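Local coordinates for reticulocyte binding protein (Streptococcus agalactiae COH1, PDB 3FAW), which probably hydrolyses the alpha-1,6 glucosidic linkages of pullulan and of related branched glucans as a wall-anchored streptococcal pullulanase, at residues E123-L128 with P406-F411; K733-A738 with N754-A759. All blocks are in the same frame, centred on the assembly; numbering follows the deposited sequence.

Interaction 1: residues E123-L128 with P406-F411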
ATOM      1  N   GLU A 123       2.491  24.729 -12.643  1.00 12.77           N
ATOM      2  CA  GLU A 123       1.304  24.981 -13.474  1.00 14.30           C
ATOM      3  C   GLU A 123       1.687  25.504 -14.863  1.00 13.85           C
ATOM      4  O   GLU A 123       1.098  25.106 -15.869  1.00 13.04           O
ATOM      5  CB  GLU A 123       0.347  25.995 -12.816  1.00 13.96           C
ATOM      6  CG  GLU A 123      -0.303  25.527 -11.513  1.00 14.77           C
ATOM      7  CD  GLU A 123       0.466  25.945 -10.270  1.00 15.87           C
ATOM      8  OE1 GLU A 123       1.689  26.204 -10.365  1.00 16.87           O
ATOM      9  OE2 GLU A 123      -0.155  26.009  -9.193  1.00 15.74           O
ATOM     10  N   PHE A 124       2.663  26.408 -14.900  1.00 13.83           N
ATOM     11  CA  PHE A 124       3.175  26.965 -16.155  1.00 14.20           C
ATOM     12  C   PHE A 124       3.992  25.922 -16.930  1.00 15.08           C
ATOM     13  O   PHE A 124       3.929  25.877 -18.162  1.00 14.75           O
ATOM     14  CB  PHE A 124       4.023  28.215 -15.872  1.00 15.53           C
ATOM     15  CG  PHE A 124       4.439  28.983 -17.112  1.00 15.36           C
ATOM     16  CD1 PHE A 124       3.505  29.351 -18.071  1.00 13.91           C
ATOM     17  CD2 PHE A 124       5.764  29.365 -17.293  1.00 14.71           C
ATOM     18  CE1 PHE A 124       3.887  30.070 -19.205  1.00 14.59           C
ATOM     19  CE2 PHE A 124       6.154  30.084 -18.420  1.00 15.23           C
ATOM     20  CZ  PHE A 124       5.212  30.436 -19.377  1.00 15.23           C
ATOM     21  N   LYS A 125       4.748  25.088 -16.210  1.00 14.28           N
ATOM     22  CA  LYS A 125       5.473  23.966 -16.826  1.00 14.13           C
ATOM     23  C   LYS A 125       4.509  22.975 -17.493  1.00 14.38           C
ATOM     24  O   LYS A 125       4.807  22.448 -18.563  1.00 14.28           O
ATOM     25  CB  LYS A 125       6.348  23.234 -15.798  1.00 14.99           C
ATOM     26  CG  LYS A 125       7.597  24.000 -15.378  1.00 14.87           C
ATOM     27  CD  LYS A 125       8.562  23.136 -14.576  1.00 14.47           C
ATOM     28  CE  LYS A 125       9.875  23.879 -14.330  1.00 14.03           C
ATOM     29  NZ  LYS A 125      10.822  23.148 -13.451  1.00 12.72           N
ATOM     30  N   ASP A 126       3.363  22.723 -16.860  1.00 14.35           N
ATOM     31  CA  ASP A 126       2.303  21.905 -17.476  1.00 14.00           C
ATOM     32  C   ASP A 126       1.714  22.603 -18.703  1.00 14.17           C
ATOM     33  O   ASP A 126       1.483  21.964 -19.731  1.00 15.02           O
ATOM     34  CB  ASP A 126       1.168  21.614 -16.486  1.00 13.41           C
ATOM     35  CG  ASP A 126       1.523  20.554 -15.458  1.00 11.60           C
ATOM     36  OD1 ASP A 126       2.544  19.852 -15.617  1.00  8.44           O
ATOM     37  OD2 ASP A 126       0.751  20.417 -14.482  1.00  9.15           O
ATOM     38  N   GLN A 127       1.457  23.904 -18.592  1.00 15.51           N
ATOM     39  CA  GLN A 127       0.933  24.679 -19.726  1.00 16.51           C
ATOM     40  C   GLN A 127       1.847  24.542 -20.944  1.00 15.60           C
ATOM     41  O   GLN A 127       1.366  24.342 -22.058  1.00 15.94           O
ATOM     42  CB  GLN A 127       0.756  26.161 -19.365  1.00 16.78           C
ATOM     43  CG  GLN A 127       0.155  27.020 -20.499  1.00 19.87           C
ATOM     44  CD  GLN A 127      -0.131  28.464 -20.091  1.00 20.70           C
ATOM     45  OE1 GLN A 127      -0.450  28.748 -18.936  1.00 22.44           O
ATOM     46  NE2 GLN A 127      -0.030  29.381 -21.053  1.00 19.25           N
ATOM     47  N   LEU A 128       3.157  24.628 -20.721  1.00 15.04           N
ATOM     48  CA  LEU A 128       4.139  24.600 -21.811  1.00 14.20           C
ATOM     49  C   LEU A 128       4.539  23.198 -22.250  1.00 15.23           C
ATOM     50  O   LEU A 128       4.724  22.957 -23.449  1.00 15.09           O
ATOM     51  CB  LEU A 128       5.411  25.356 -21.415  1.00 13.63           C
ATOM     52  CG  LEU A 128       5.311  26.852 -21.096  1.00 10.86           C
ATOM     53  CD1 LEU A 128       6.718  27.403 -20.845  1.00 10.87           C
ATOM     54  CD2 LEU A 128       4.621  27.625 -22.212  1.00 12.89           C
ATOM     55  N   PRO A 406      14.128  19.627 -12.137  1.00 13.19           N
ATOM     56  CA  PRO A 406      14.004  20.246 -10.822  1.00 12.87           C
ATOM     57  C   PRO A 406      12.720  21.060 -10.685  1.00 13.10           C
ATOM     58  O   PRO A 406      12.151  21.505 -11.687  1.00 13.52           O
ATOM     59  CB  PRO A 406      15.238  21.151 -10.740  1.00 13.06           C
ATOM     60  CG  PRO A 406      15.540  21.500 -12.151  1.00 13.83           C
ATOM     61  CD  PRO A 406      15.107  20.325 -12.990  1.00 12.49           C
ATOM     62  N   ASN A 407      12.270  21.235  -9.445  1.00 12.55           N
ATOM     63  CA  ASN A 407      11.101  22.058  -9.153  1.00 12.55           C
ATOM     64  C   ASN A 407       9.891  21.663 -10.008  1.00 12.32           C
ATOM     65  O   ASN A 407       9.338  22.494 -10.724  1.00 13.68           O
ATOM     66  CB  ASN A 407      11.429  23.543  -9.366  1.00 12.94           C
ATOM     67  CG  ASN A 407      12.776  23.936  -8.790  1.00 13.43           C
ATOM     68  OD1 ASN A 407      12.939  24.049  -7.576  1.00 17.66           O
ATOM     69  ND2 ASN A 407      13.747  24.155  -9.663  1.00 12.12           N
ATOM     70  N   TYR A 408       9.491  20.395  -9.951  1.00 13.11           N
ATOM     71  CA  TYR A 408       8.274  19.972 -10.652  1.00 14.30           C
ATOM     72  C   TYR A 408       7.588  18.718 -10.089  1.00 13.87           C
ATOM     73  O   TYR A 408       6.420  18.769  -9.699  1.00 13.28           O
ATOM     74  CB  TYR A 408       8.525  19.757 -12.155  1.00 14.27           C
ATOM     75  CG  TYR A 408       7.263  19.259 -12.812  1.00 13.82           C
ATOM     76  CD1 TYR A 408       6.290  20.151 -13.245  1.00 11.97           C
ATOM     77  CD2 TYR A 408       7.005  17.893 -12.922  1.00  9.98           C
ATOM     78  CE1 TYR A 408       5.114  19.706 -13.801  1.00 14.50           C
ATOM     79  CE2 TYR A 408       5.833  17.435 -13.469  1.00 10.05           C
ATOM     80  CZ  TYR A 408       4.884  18.344 -13.909  1.00 12.97           C
ATOM     81  OH  TYR A 408       3.706  17.896 -14.458  1.00 11.50           O
ATOM     82  N   TYR A 409       8.301  17.597 -10.098  1.00 13.69           N
ATOM     83  CA  TYR A 409       7.699  16.279  -9.839  1.00 13.34           C
ATOM     84  C   TYR A 409       7.126  16.133  -8.432  1.00 12.50           C
ATOM     85  O   TYR A 409       6.104  15.472  -8.232  1.00 12.27           O
ATOM     86  CB  TYR A 409       8.720  15.157 -10.067  1.00 13.32           C
ATOM     87  CG  TYR A 409       8.837  14.681 -11.501  1.00 13.20           C
ATOM     88  CD1 TYR A 409       7.786  14.004 -12.117  1.00 12.47           C
ATOM     89  CD2 TYR A 409      10.011  14.872 -12.229  1.00 12.73           C
ATOM     90  CE1 TYR A 409       7.891  13.549 -13.422  1.00 10.06           C
ATOM     91  CE2 TYR A 409      10.126  14.419 -13.536  1.00 13.56           C
ATOM     92  CZ  TYR A 409       9.063  13.756 -14.124  1.00 13.29           C
ATOM     93  OH  TYR A 409       9.172  13.296 -15.414  1.00 14.19           O
ATOM     94  N   HIS A 410       7.794  16.740  -7.458  1.00 12.03           N
ATOM     95  CA  HIS A 410       7.380  16.609  -6.067  1.00 11.85           C
ATOM     96  C   HIS A 410       6.428  17.733  -5.665  1.00 11.37           C
ATOM     97  O   HIS A 410       6.408  18.798  -6.291  1.00 10.75           O
ATOM     98  CB  HIS A 410       8.601  16.607  -5.145  1.00 11.49           C
ATOM     99  CG  HIS A 410       9.628  15.577  -5.505  1.00 13.42           C
ATOM    100  ND1 HIS A 410      10.869  15.904  -6.007  1.00  9.85           N
ATOM    101  CD2 HIS A 410       9.593  14.224  -5.438  1.00 13.76           C
ATOM    102  CE1 HIS A 410      11.555  14.797  -6.232  1.00 12.37           C
ATOM    103  NE2 HIS A 410      10.805  13.764  -5.894  1.00 13.92           N
ATOM    104  N   PHE A 411       5.634  17.482  -4.627  1.00 10.37           N
ATOM    105  CA  PHE A 411       4.930  18.557  -3.933  1.00 11.88           C
ATOM    106  C   PHE A 411       5.998  19.515  -3.408  1.00 12.92           C
ATOM    107  O   PHE A 411       7.065  19.080  -2.975  1.00 13.59           O
ATOM    108  CB  PHE A 411       4.086  18.038  -2.769  1.00 10.81           C
ATOM    109  CG  PHE A 411       2.790  17.387  -3.176  1.00  9.76           C
ATOM    110  CD1 PHE A 411       1.909  18.020  -4.047  1.00  6.97           C
ATOM    111  CD2 PHE A 411       2.429  16.148  -2.649  1.00  9.62           C
ATOM    112  CE1 PHE A 411       0.707  17.423  -4.405  1.00  7.85           C
ATOM    113  CE2 PHE A 411       1.223  15.543  -3.004  1.00  9.75           C
ATOM    114  CZ  PHE A 411       0.360  16.184  -3.881  1.00  9.41           C
TER
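The ring of Tyr408 meets the carboxylate of Asp126 at its edge, OD1 lying in the ring plane, while CD of Lys125 approaches that ring obliquely; outside the pair, Trp151 meets it with planes about 55° apart. Such a junction illustrates how distant parts of a chain meet around a catalytic TIM-barrel domain: helix 122-129 follows strand 114-120, the last of an N-terminal sheet, and 406-411 belongs to the long excursion between barrel strand 385-390 and helix 432-449. The carboxylate and ring planes stand 76° apart, and the phenol OH of Tyr408 donates to OD1 of Asp126 at 2.6 Å, on the syn lone pair. Both partners also bond backbone amides at the start of helix 432-449, Asp126 OD2 that of Ala432 and Tyr408 OH that of Met433; the carboxylate should thus be stabilised by the helix end. Lys125 runs alongside in the opposite sense to Tyr408. Its CG is anti to the carbonyl carbon (chi1 -73°) and the chain beyond is extended, laying Lys125 CD 4.0 Å from Tyr408 CD1 and carrying the ammonium to the loop backbone. There Lys125 NZ is salt-bridged to Glu405 and comes within 2.8 Å of Pro406 O, though at a poor angle for bonding. Lys125 NZ does donate to Asn407 O, 3.2 Å away, approaching from above the carbonyl plane.

Interaction 2: residues K733-A738 with N754-A759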
ATOM      1  N   LYS A 733     -21.567  -0.362  27.999  1.00 17.05           N
ATOM      2  CA  LYS A 733     -20.235  -0.852  27.640  1.00 16.94           C
ATOM      3  C   LYS A 733     -20.120  -2.293  28.117  1.00 15.71           C
ATOM      4  O   LYS A 733     -20.335  -2.571  29.299  1.00 18.26           O
ATOM      5  CB  LYS A 733     -19.140  -0.003  28.288  1.00 17.13           C
ATOM      6  CG  LYS A 733     -19.075   1.430  27.777  1.00 19.49           C
ATOM      7  CD  LYS A 733     -17.906   2.174  28.401  1.00 21.82           C
ATOM      8  CE  LYS A 733     -17.739   3.558  27.805  1.00 25.98           C
ATOM      9  NZ  LYS A 733     -16.556   4.263  28.375  1.00 29.81           N
ATOM     10  N   ASP A 734     -19.804  -3.216  27.214  1.00 14.65           N
ATOM     11  CA  ASP A 734     -19.764  -4.634  27.587  1.00 14.75           C
ATOM     12  C   ASP A 734     -18.761  -5.445  26.764  1.00 14.57           C
ATOM     13  O   ASP A 734     -18.070  -4.899  25.896  1.00 13.60           O
ATOM     14  CB  ASP A 734     -21.173  -5.239  27.482  1.00 14.72           C
ATOM     15  CG  ASP A 734     -21.512  -6.138  28.659  1.00 16.89           C
ATOM     16  OD1 ASP A 734     -20.622  -6.899  29.093  1.00 12.11           O
ATOM     17  OD2 ASP A 734     -22.669  -6.086  29.142  1.00 13.15           O
ATOM     18  N   LEU A 735     -18.671  -6.742  27.080  1.00 14.60           N
ATOM     19  CA  LEU A 735     -17.745  -7.685  26.434  1.00 14.27           C
ATOM     20  C   LEU A 735     -18.460  -8.839  25.725  1.00 14.35           C
ATOM     21  O   LEU A 735     -17.819  -9.781  25.265  1.00 14.57           O
ATOM     22  CB  LEU A 735     -16.785  -8.271  27.477  1.00 14.03           C
ATOM     23  CG  LEU A 735     -15.832  -7.298  28.172  1.00 14.14           C
ATOM     24  CD1 LEU A 735     -15.169  -7.975  29.359  1.00 16.48           C
ATOM     25  CD2 LEU A 735     -14.791  -6.772  27.199  1.00 12.23           C
ATOM     26  N   VAL A 736     -19.786  -8.773  25.649  1.00 14.90           N
ATOM     27  CA  VAL A 736     -20.564  -9.740  24.869  1.00 15.06           C
ATOM     28  C   VAL A 736     -21.440  -8.983  23.876  1.00 15.12           C
ATOM     29  O   VAL A 736     -21.936  -7.896  24.179  1.00 16.64           O
ATOM     30  CB  VAL A 736     -21.429 -10.667  25.772  1.00 14.69           C
ATOM     31  CG1 VAL A 736     -22.213  -9.862  26.775  1.00 14.17           C
ATOM     32  CG2 VAL A 736     -22.367 -11.545  24.923  1.00 15.54           C
ATOM     33  N   ILE A 737     -21.603  -9.546  22.684  1.00 15.76           N
ATOM     34  CA  ILE A 737     -22.476  -8.961  21.667  1.00 16.06           C
ATOM     35  C   ILE A 737     -23.090 -10.055  20.795  1.00 15.66           C
ATOM     36  O   ILE A 737     -22.486 -11.103  20.572  1.00 15.04           O
ATOM     37  CB  ILE A 737     -21.719  -7.917  20.784  1.00 17.32           C
ATOM     38  CG1 ILE A 737     -22.708  -7.036  20.013  1.00 17.17           C
ATOM     39  CG2 ILE A 737     -20.747  -8.601  19.819  1.00 16.97           C
ATOM     40  CD1 ILE A 737     -22.063  -5.835  19.359  1.00 15.43           C
ATOM     41  N   ALA A 738     -24.305  -9.806  20.321  1.00 16.34           N
ATOM     42  CA  ALA A 738     -24.982 -10.727  19.406  1.00 16.42           C
ATOM     43  C   ALA A 738     -25.764  -9.943  18.365  1.00 15.79           C
ATOM     44  O   ALA A 738     -26.388  -8.934  18.689  1.00 16.48           O
ATOM     45  CB  ALA A 738     -25.907 -11.660  20.171  1.00 15.38           C
ATOM     46  N   ASN A 754     -19.332 -14.072  23.000  1.00 15.88           N
ATOM     47  CA  ASN A 754     -19.040 -13.823  24.408  1.00 15.44           C
ATOM     48  C   ASN A 754     -17.530 -13.678  24.602  1.00 16.23           C
ATOM     49  O   ASN A 754     -16.811 -14.673  24.703  1.00 16.43           O
ATOM     50  CB  ASN A 754     -19.584 -14.940  25.308  1.00 14.14           C
ATOM     51  CG  ASN A 754     -19.392 -14.642  26.797  1.00 15.67           C
ATOM     52  OD1 ASN A 754     -19.029 -13.527  27.177  1.00 14.67           O
ATOM     53  ND2 ASN A 754     -19.640 -15.639  27.643  1.00 15.07           N
ATOM     54  N   ALA A 755     -17.064 -12.433  24.647  1.00 15.25           N
ATOM     55  CA  ALA A 755     -15.655 -12.140  24.903  1.00 17.03           C
ATOM     56  C   ALA A 755     -15.370 -11.960  26.398  1.00 16.83           C
ATOM     57  O   ALA A 755     -14.259 -11.585  26.775  1.00 16.56           O
ATOM     58  CB  ALA A 755     -15.222 -10.892  24.127  1.00 17.04           C
ATOM     59  N   ASP A 756     -16.371 -12.219  27.242  1.00 18.02           N
ATOM     60  CA  ASP A 756     -16.203 -12.129  28.692  1.00 17.40           C
ATOM     61  C   ASP A 756     -15.502 -13.380  29.207  1.00 17.30           C
ATOM     62  O   ASP A 756     -15.540 -14.436  28.569  1.00 17.22           O
ATOM     63  CB  ASP A 756     -17.560 -11.953  29.387  1.00 17.66           C
ATOM     64  CG  ASP A 756     -17.442 -11.338  30.782  1.00 17.42           C
ATOM     65  OD1 ASP A 756     -16.317 -11.195  31.301  1.00 14.90           O
ATOM     66  OD2 ASP A 756     -18.488 -10.997  31.367  1.00 19.01           O
ATOM     67  N   SER A 757     -14.865 -13.243  30.367  1.00 18.33           N
ATOM     68  CA  SER A 757     -14.126 -14.327  31.015  1.00 17.35           C
ATOM     69  C   SER A 757     -15.007 -15.170  31.946  1.00 18.23           C
ATOM     70  O   SER A 757     -14.506 -16.025  32.674  1.00 18.62           O
ATOM     71  CB  SER A 757     -12.939 -13.746  31.794  1.00 18.06           C
ATOM     72  OG  SER A 757     -13.357 -12.720  32.678  1.00 17.32           O
ATOM     73  N   LYS A 758     -16.316 -14.916  31.925  1.00 18.36           N
ATOM     74  CA  LYS A 758     -17.304 -15.758  32.596  1.00 17.89           C
ATOM     75  C   LYS A 758     -18.420 -16.070  31.605  1.00 17.65           C
ATOM     76  O   LYS A 758     -18.588 -15.360  30.613  1.00 16.49           O
ATOM     77  CB  LYS A 758     -17.890 -15.044  33.818  1.00 18.40           C
ATOM     78  CG  LYS A 758     -18.552 -13.709  33.497  1.00 17.31           C
ATOM     79  CD  LYS A 758     -19.207 -13.089  34.712  1.00 19.19           C
ATOM     80  CE  LYS A 758     -19.804 -11.735  34.367  1.00 19.12           C
ATOM     81  NZ  LYS A 758     -20.711 -11.255  35.434  1.00 25.49           N
ATOM     82  N   ALA A 759     -19.180 -17.126  31.876  1.00 17.20           N
ATOM     83  CA  ALA A 759     -20.334 -17.471  31.050  1.00 17.03           C
ATOM     84  C   ALA A 759     -21.374 -16.350  31.092  1.00 17.52           C
ATOM     85  O   ALA A 759     -21.490 -15.643  32.100  1.00 16.80           O
ATOM     86  CB  ALA A 759     -20.948 -18.783  31.516  1.00 17.12           C
TER
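Val736 and Asn754 face each other as an antiparallel non-hydrogen-bonded pair, CA to CA 4.4 Å, and just beyond them Ala755 N donates to Leu735 O over 2.8 Å, bent at hydrogen (133°) although the donor sits close to the carbonyl axis. Ala755 CB stands 3.0 Å from Leu735 O, a tight approach. On the face shared by Val736 and Asn754, the amide oxygen OD1 of Asn754 lies 4.0 Å from Val736 CB. With CG anti to the backbone N (chi1 -175°), the Asn754 amide is carried to where its OD1 also accepts from Asp756 N at 3.0 Å, from above the carbonyl plane, forming an Asx turn; ND2 meanwhile reaches Lys758 O nearly in the amide plane and also bonds Ile803 O. Both ends of the amide are therefore held, which fixes its rotation. Leu735 crosses Asp756 at about a right angle, Leu735 CD1 standing 3.9 Å from Asp756 OD1, an oxygen that also receives Ser757 N. The other carboxylate oxygen, OD2, shares Arg760 with Asp734, a cation that should offset the like charges. Together these features make the open end of the beta hairpin of strands 736-742 and 748-754, where an Asx turn leads the chain out of the second strand, in the antiparallel C-terminal domain.

Two very different junctions involve the catalytic domain of this multidomain enzyme. Their centres lie 57 Å apart on opposite sides of the chain's centre, with nearest atoms about 38 Å apart, and interaction 1 closes along the chain before interaction 2 opens. They share no sheet. Interaction 1 spans 278 residues, tying the N-terminal part to the excursion after barrel strand 385-390; interaction 2 is local, joining the ends of neighbouring strands in the C-terminal domain. Even so, the latter borders the barrel domain, because strand 733-734 pairs with strand 542-543, inserted between barrel strands 513-516 and 566-568. The catalytic domain is thus contacted by accessory structure at two widely separated places.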